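Local structure of glycosyl hydrolase family 2, TIM barrel domain protein (Parabacteroides merdae ATCC 43184, 6DXU) at residues P178-A182 / W433-F437; L427-W433 / A466-F472. The protein is a gut-bacterial beta-glucuronidase of glycoside hydrolase family 2 that probably hydrolyses beta-glucuronides to release glucuronic acid. One frame throughout, in Å; residues are numbered along the deposited sequence.

Contact 1 of 2, residues P178-A182 / W433-F437; sequences PSDLA and WPNDF. With NA (sodium ion), chain O.
Ser-179 and Asp-436 carry the polar half of this contact. Ser-179 OG donates a short hydrogen bond to Asp-436 OD2, 2.5 Å away, and reaches that oxygen from above the carboxylate plane (42° out of it). The same hydroxyl oxygen accepts from the backbone N of Leu-181 at 2.9 Å; chi1 of 167° sets OG opposite its own N and beside the carbonyl carbon, where it can take that bond. A water adds a second link: it accepts from Asp-180 N at 3.0 Å and donates to Asp-436 OD2 at 3.1 Å. Asp-436 OD1 in turn is salt-bridged to Arg-52 of the second subunit.

That water also binds the sodium ion. Pro-178 O coordinates the metal at 2.5 Å. Another water on the ion donates to Asp-180 OD2. The carbonyl oxygens of Met-176 and Asp-173 complete the site.

Leu-181 CD1 packs against two oxygens, Asp-436 OD1 at 3.3 Å and Pro-434 O at 3.4 Å. Its apolar neighbour is Trp-433 CD1, 4.1 Å away, which it approaches obliquely to the indole. Arg-393 makes a cation-pi contact with that indole.

Residues 179-182 form a type I beta turn, and the Ser-179 hydroxyl makes an ST turn within it. Here this turn of the sugar-binding domain, which follows sodium-binding Pro-178, docks on a TIM-barrel loop beside the second subunit.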
loop_
_atom_site.group_PDB
_atom_site.type_symbol
_atom_site.label_atom_id
_atom_site.label_comp_id
_atom_site.label_asym_id
_atom_site.label_seq_id
_atom_site.Cartn_x
_atom_site.Cartn_y
_atom_site.Cartn_z
ATOM N N PRO D 178 -21.066 -4.225 -14.519
ATOM C CA PRO D 178 -22.468 -4.014 -14.127
ATOM C C PRO D 178 -22.820 -4.585 -12.751
ATOM O O PRO D 178 -22.019 -5.291 -12.132
ATOM C CB PRO D 178 -23.248 -4.789 -15.196
ATOM C CG PRO D 178 -22.347 -5.932 -15.524
ATOM C CD PRO D 178 -20.936 -5.364 -15.451
ATOM N N SER D 179 -24.037 -4.281 -12.312
ATOM C CA SER D 179 -24.568 -4.751 -11.039
ATOM C C SER D 179 -25.146 -6.153 -11.172
ATOM O O SER D 179 -25.789 -6.481 -12.178
ATOM C CB SER D 179 -25.665 -3.797 -10.561
ATOM O OG SER D 179 -26.404 -4.366 -9.494
ATOM N N ASP D 180 -24.953 -6.971 -10.133
ATOM C CA ASP D 180 -25.609 -8.274 -10.076
ATOM C C ASP D 180 -27.119 -8.166 -9.930
ATOM O O ASP D 180 -27.801 -9.191 -9.964
ATOM C CB ASP D 180 -25.027 -9.113 -8.918
ATOM C CG ASP D 180 -23.660 -9.707 -9.268
ATOM O OD1 ASP D 180 -23.610 -10.606 -10.138
ATOM O OD2 ASP D 180 -22.644 -9.254 -8.713
ATOM N N LEU D 181 -27.665 -6.963 -9.745
ATOM C CA LEU D 181 -29.116 -6.822 -9.826
ATOM C C LEU D 181 -29.616 -6.905 -11.262
ATOM O O LEU D 181 -30.824 -7.025 -11.483
ATOM C CB LEU D 181 -29.554 -5.489 -9.212
ATOM C CG LEU D 181 -29.189 -5.317 -7.732
ATOM C CD1 LEU D 181 -29.497 -3.899 -7.262
ATOM C CD2 LEU D 181 -29.929 -6.319 -6.875
ATOM N N ALA D 182 -28.716 -6.831 -12.232
ATOM C CA ALA D 182 -29.114 -6.785 -13.628
ATOM C C ALA D 182 -29.714 -8.120 -14.063
ATOM O O ALA D 182 -29.451 -9.179 -13.478
ATOM C CB ALA D 182 -27.920 -6.424 -14.516
ATOM N N TRP D 433 -32.723 2.173 -10.111
ATOM C CA TRP D 433 -32.941 0.901 -9.426
ATOM C C TRP D 433 -31.966 0.798 -8.254
ATOM O O TRP D 433 -30.746 0.737 -8.486
ATOM C CB TRP D 433 -32.742 -0.249 -10.408
ATOM C CG TRP D 433 -33.227 -1.608 -9.991
ATOM C CD1 TRP D 433 -32.882 -2.301 -8.860
ATOM C CD2 TRP D 433 -34.104 -2.466 -10.734
ATOM N NE1 TRP D 433 -33.502 -3.530 -8.852
ATOM C CE2 TRP D 433 -34.264 -3.652 -9.984
ATOM C CE3 TRP D 433 -34.787 -2.339 -11.954
ATOM C CZ2 TRP D 433 -35.074 -4.712 -10.415
ATOM C CZ3 TRP D 433 -35.590 -3.395 -12.384
ATOM C CH2 TRP D 433 -35.724 -4.565 -11.615
ATOM N N PRO D 434 -32.429 0.817 -6.996
ATOM C CA PRO D 434 -31.485 0.911 -5.869
ATOM C C PRO D 434 -31.024 -0.427 -5.316
ATOM O O PRO D 434 -31.391 -1.489 -5.829
ATOM C CB PRO D 434 -32.302 1.657 -4.815
ATOM C CG PRO D 434 -33.696 1.079 -5.023
ATOM C CD PRO D 434 -33.829 0.852 -6.533
ATOM N N ASN D 435 -30.180 -0.349 -4.281
ATOM C CA ASN D 435 -29.913 -1.400 -3.299
ATOM C C ASN D 435 -28.618 -2.185 -3.519
ATOM O O ASN D 435 -28.391 -3.185 -2.835
ATOM C CB ASN D 435 -31.081 -2.392 -3.184
ATOM C CG ASN D 435 -31.159 -3.024 -1.800
ATOM O OD1 ASN D 435 -30.660 -2.457 -0.820
ATOM N ND2 ASN D 435 -31.749 -4.209 -1.719
ATOM N N ASP D 436 -27.728 -1.742 -4.408
ATOM C CA ASP D 436 -26.373 -2.291 -4.293
ATOM C C ASP D 436 -25.571 -1.617 -3.179
ATOM O O ASP D 436 -24.473 -2.083 -2.842
ATOM C CB ASP D 436 -25.608 -2.176 -5.616
ATOM C CG ASP D 436 -25.700 -3.450 -6.462
ATOM O OD1 ASP D 436 -26.419 -4.386 -6.059
ATOM O OD2 ASP D 436 -25.050 -3.518 -7.530
ATOM N N PHE D 437 -26.105 -0.551 -2.587
ATOM C CA PHE D 437 -25.454 0.179 -1.511
ATOM C C PHE D 437 -26.496 0.505 -0.447
ATOM O O PHE D 437 -27.697 0.505 -0.717
ATOM C CB PHE D 437 -24.785 1.465 -2.041
ATOM C CG PHE D 437 -23.883 1.215 -3.208
ATOM C CD1 PHE D 437 -22.535 0.944 -3.010
ATOM C CD2 PHE D 437 -24.396 1.172 -4.503
ATOM C CE1 PHE D 437 -21.711 0.668 -4.091
ATOM C CE2 PHE D 437 -23.572 0.904 -5.581
ATOM C CZ PHE D 437 -22.238 0.645 -5.375
HETATM NA NA NA O . -21.059 -5.530 -9.845
HETATM O O HOH W 1 -22.971 -5.714 -8.340
HETATM O O HOH W 2 -20.624 -7.858 -9.911
#

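Contact 2 of 2, residues L427-W433 / A466-F472; sequences LGNENDW and AIRRCEF
Arg-469 leans across Glu-430 to seize Asp-432. Its CB starts 4.0 Å from Glu-430 CG, its CG lies beside Asp-432 OD2, and CD passes Glu-430 CG before a bend at chi3 (92°) swings the guanidinium onward; Glu-430 CG then lies over one face of that group. NE donates to Asp-432 OD1 on its syn side at 3.0 Å and weakly to OD2. NH2 reaches the same OD1 at 2.7 Å, a side-on grip, and meets Trp-433 CE3 obliquely at 3.5 Å. NH1 stands near the indole and makes a long, purely charge-based contact with Glu-430 OE2, well out of the guanidinium plane.

Arg-468 NH1 does hydrogen-bond that oxygen, at 3.0 Å, its NE donating to Val-513 O; Glu-430 OE1 is salt-bridged to Arg-393. Leu-427 N to Ala-466 O (2.8 Å) joins the parallel strands, and Glu-430 N to Arg-468 O (2.8 Å) continues the pairing just past them. The Asn-429/Glu-430 pair sits where family 2 enzymes generally carry the acid/base glutamate, a role Glu-430 would be expected to share. With each Glu-430 oxygen held by an arginine and Asp-432 OD1 gripped twice, the network probably sets Glu-430 and the loop after it.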
loop_
_atom_site.group_PDB
_atom_site.type_symbol
_atom_site.label_atom_id
_atom_site.label_comp_id
_atom_site.label_asym_id
_atom_site.label_seq_id
_atom_site.Cartn_x
_atom_site.Cartn_y
_atom_site.Cartn_z
ATOM N N LEU D 427 -25.430 5.890 -21.719
ATOM C CA LEU D 427 -24.701 6.092 -20.480
ATOM C C LEU D 427 -25.134 5.173 -19.347
ATOM O O LEU D 427 -24.472 5.163 -18.304
ATOM C CB LEU D 427 -24.836 7.549 -20.011
ATOM C CG LEU D 427 -24.543 8.628 -21.063
ATOM C CD1 LEU D 427 -24.673 10.002 -20.411
ATOM C CD2 LEU D 427 -23.152 8.445 -21.690
ATOM N N GLY D 428 -26.217 4.429 -19.502
ATOM C CA GLY D 428 -26.670 3.575 -18.419
ATOM C C GLY D 428 -28.121 3.183 -18.573
ATOM O O GLY D 428 -28.867 3.740 -19.378
ATOM N N ASN D 429 -28.520 2.209 -17.754
ATOM C CA ASN D 429 -29.855 1.635 -17.832
ATOM C C ASN D 429 -30.433 1.473 -16.436
ATOM O O ASN D 429 -29.752 0.955 -15.549
ATOM C CB ASN D 429 -29.825 0.278 -18.538
ATOM C CG ASN D 429 -31.181 -0.389 -18.550
ATOM O OD1 ASN D 429 -32.073 0.040 -19.263
ATOM N ND2 ASN D 429 -31.344 -1.430 -17.744
ATOM N N GLU D 430 -31.681 1.924 -16.249
ATOM C CA GLU D 430 -32.410 1.760 -14.993
ATOM C C GLU D 430 -31.553 2.185 -13.809
ATOM O O GLU D 430 -31.408 1.473 -12.810
ATOM C CB GLU D 430 -32.921 0.323 -14.835
ATOM C CG GLU D 430 -33.997 -0.011 -15.859
ATOM C CD GLU D 430 -34.435 -1.464 -15.853
ATOM O OE1 GLU D 430 -33.678 -2.330 -15.374
ATOM O OE2 GLU D 430 -35.540 -1.737 -16.367
ATOM N N ASN D 431 -30.964 3.366 -13.931
ATOM C CA ASN D 431 -30.124 3.868 -12.859
ATOM C C ASN D 431 -30.929 4.373 -11.677
ATOM O O ASN D 431 -30.338 4.789 -10.678
ATOM C CB ASN D 431 -29.187 4.958 -13.395
ATOM C CG ASN D 431 -28.182 4.402 -14.377
ATOM O OD1 ASN D 431 -28.203 4.724 -15.565
ATOM N ND2 ASN D 431 -27.336 3.497 -13.894
ATOM N N ASP D 432 -32.256 4.325 -11.761
ATOM C CA ASP D 432 -33.126 4.553 -10.612
ATOM C C ASP D 432 -33.371 3.290 -9.779
ATOM O O ASP D 432 -34.181 3.329 -8.846
ATOM C CB ASP D 432 -34.471 5.123 -11.088
ATOM C CG ASP D 432 -35.212 4.184 -12.032
ATOM O OD1 ASP D 432 -34.663 3.117 -12.399
ATOM O OD2 ASP D 432 -36.355 4.515 -12.419
ATOM N N TRP D 433 -32.723 2.173 -10.111
ATOM C CA TRP D 433 -32.941 0.901 -9.426
ATOM C C TRP D 433 -31.966 0.798 -8.254
ATOM O O TRP D 433 -30.746 0.737 -8.486
ATOM C CB TRP D 433 -32.742 -0.249 -10.408
ATOM C CG TRP D 433 -33.227 -1.608 -9.991
ATOM C CD1 TRP D 433 -32.882 -2.301 -8.860
ATOM C CD2 TRP D 433 -34.104 -2.466 -10.734
ATOM N NE1 TRP D 433 -33.502 -3.530 -8.852
ATOM C CE2 TRP D 433 -34.264 -3.652 -9.984
ATOM C CE3 TRP D 433 -34.787 -2.339 -11.954
ATOM C CZ2 TRP D 433 -35.074 -4.712 -10.415
ATOM C CZ3 TRP D 433 -35.590 -3.395 -12.384
ATOM C CH2 TRP D 433 -35.724 -4.565 -11.615
ATOM N N ALA D 466 -27.634 8.966 -24.579
ATOM C CA ALA D 466 -28.954 8.504 -24.166
ATOM C C ALA D 466 -28.850 7.678 -22.894
ATOM O O ALA D 466 -27.786 7.155 -22.557
ATOM C CB ALA D 466 -29.637 7.662 -25.257
ATOM N N ILE D 467 -29.989 7.549 -22.201
ATOM C CA ILE D 467 -30.175 6.569 -21.132
ATOM C C ILE D 467 -31.587 6.014 -21.245
ATOM O O ILE D 467 -32.435 6.552 -21.962
ATOM C CB ILE D 467 -29.967 7.149 -19.716
ATOM C CG1 ILE D 467 -30.951 8.295 -19.443
ATOM C CG2 ILE D 467 -28.536 7.597 -19.507
ATOM C CD1 ILE D 467 -30.830 8.861 -18.008
ATOM N N ARG D 468 -31.836 4.930 -20.504
ATOM C CA ARG D 468 -33.159 4.325 -20.397
ATOM C C ARG D 468 -33.591 4.253 -18.934
ATOM O O ARG D 468 -32.833 3.786 -18.073
ATOM C CB ARG D 468 -33.186 2.923 -21.014
ATOM C CG ARG D 468 -34.562 2.283 -20.922
ATOM C CD ARG D 468 -34.615 0.845 -21.450
ATOM N NE ARG D 468 -35.960 0.345 -21.194
ATOM C CZ ARG D 468 -36.356 -0.163 -20.034
ATOM N NH1 ARG D 468 -35.488 -0.293 -19.030
ATOM N NH2 ARG D 468 -37.619 -0.548 -19.879
ATOM N N ARG D 469 -34.807 4.729 -18.667
ATOM C CA ARG D 469 -35.514 4.647 -17.385
ATOM C C ARG D 469 -34.680 5.185 -16.213
ATOM O O ARG D 469 -34.189 4.454 -15.347
ATOM C CB ARG D 469 -35.992 3.224 -17.081
ATOM C CG ARG D 469 -37.186 3.252 -16.113
ATOM C CD ARG D 469 -37.402 1.912 -15.435
ATOM N NE ARG D 469 -36.683 1.851 -14.166
ATOM C CZ ARG D 469 -36.844 0.884 -13.270
ATOM N NH1 ARG D 469 -37.704 -0.101 -13.514
ATOM N NH2 ARG D 469 -36.135 0.898 -12.141
ATOM N N CYS D 470 -34.566 6.505 -16.188
ATOM C CA CYS D 470 -34.129 7.200 -14.973
ATOM C C CYS D 470 -34.712 8.611 -15.081
ATOM O O CYS D 470 -34.071 9.522 -15.609
ATOM C CB CYS D 470 -32.618 7.210 -14.822
ATOM S SG CYS D 470 -32.089 7.918 -13.239
ATOM N N GLU D 471 -35.958 8.754 -14.623
ATOM C CA GLU D 471 -36.700 9.984 -14.892
ATOM C C GLU D 471 -36.005 11.207 -14.293
ATOM O O GLU D 471 -36.002 12.285 -14.904
ATOM C CB GLU D 471 -38.131 9.867 -14.359
ATOM C CG GLU D 471 -39.023 11.015 -14.816
ATOM C CD GLU D 471 -40.504 10.734 -14.615
ATOM O OE1 GLU D 471 -40.847 10.029 -13.643
ATOM O OE2 GLU D 471 -41.321 11.208 -15.437
ATOM N N PHE D 472 -35.386 11.060 -13.118
ATOM C CA PHE D 472 -34.736 12.216 -12.508
ATOM C C PHE D 472 -33.424 12.597 -13.191
ATOM O O PHE D 472 -32.774 13.550 -12.744
ATOM C CB PHE D 472 -34.511 11.995 -11.007
ATOM C CG PHE D 472 -33.563 10.865 -10.665
ATOM C CD1 PHE D 472 -32.191 11.062 -10.661
ATOM C CD2 PHE D 472 -34.054 9.631 -10.279
ATOM C CE1 PHE D 472 -31.317 10.030 -10.323
ATOM C CE2 PHE D 472 -33.194 8.591 -9.938
ATOM C CZ PHE D 472 -31.827 8.788 -9.959
HETATM O O HOH W 3 -38.243 -1.403 -16.967
HETATM O O HOH W 4 -30.755 4.960 -16.376
HETATM O O HOH W 5 -37.417 6.594 -13.567
#

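The two contacts overlap at Trp-433, and their centres lie about 13 Å apart on the same side of the chain's centre. Along the sequence their segments alternate: 178-182 comes first, then 427-433 running straight into 433-437, and finally 466-472. Contact 2 sits within the TIM barrel, at the ends of neighbouring parallel strands 422-429 and 464-468, which helix 442-459 connects in a beta-alpha-beta unit. Contact 1 takes the loop leaving the first of those strands and sets it against the sugar-binding domain and its sodium site. One continuous stretch therefore leads from the barrel strand to the interdomain boundary, where the second subunit also approaches.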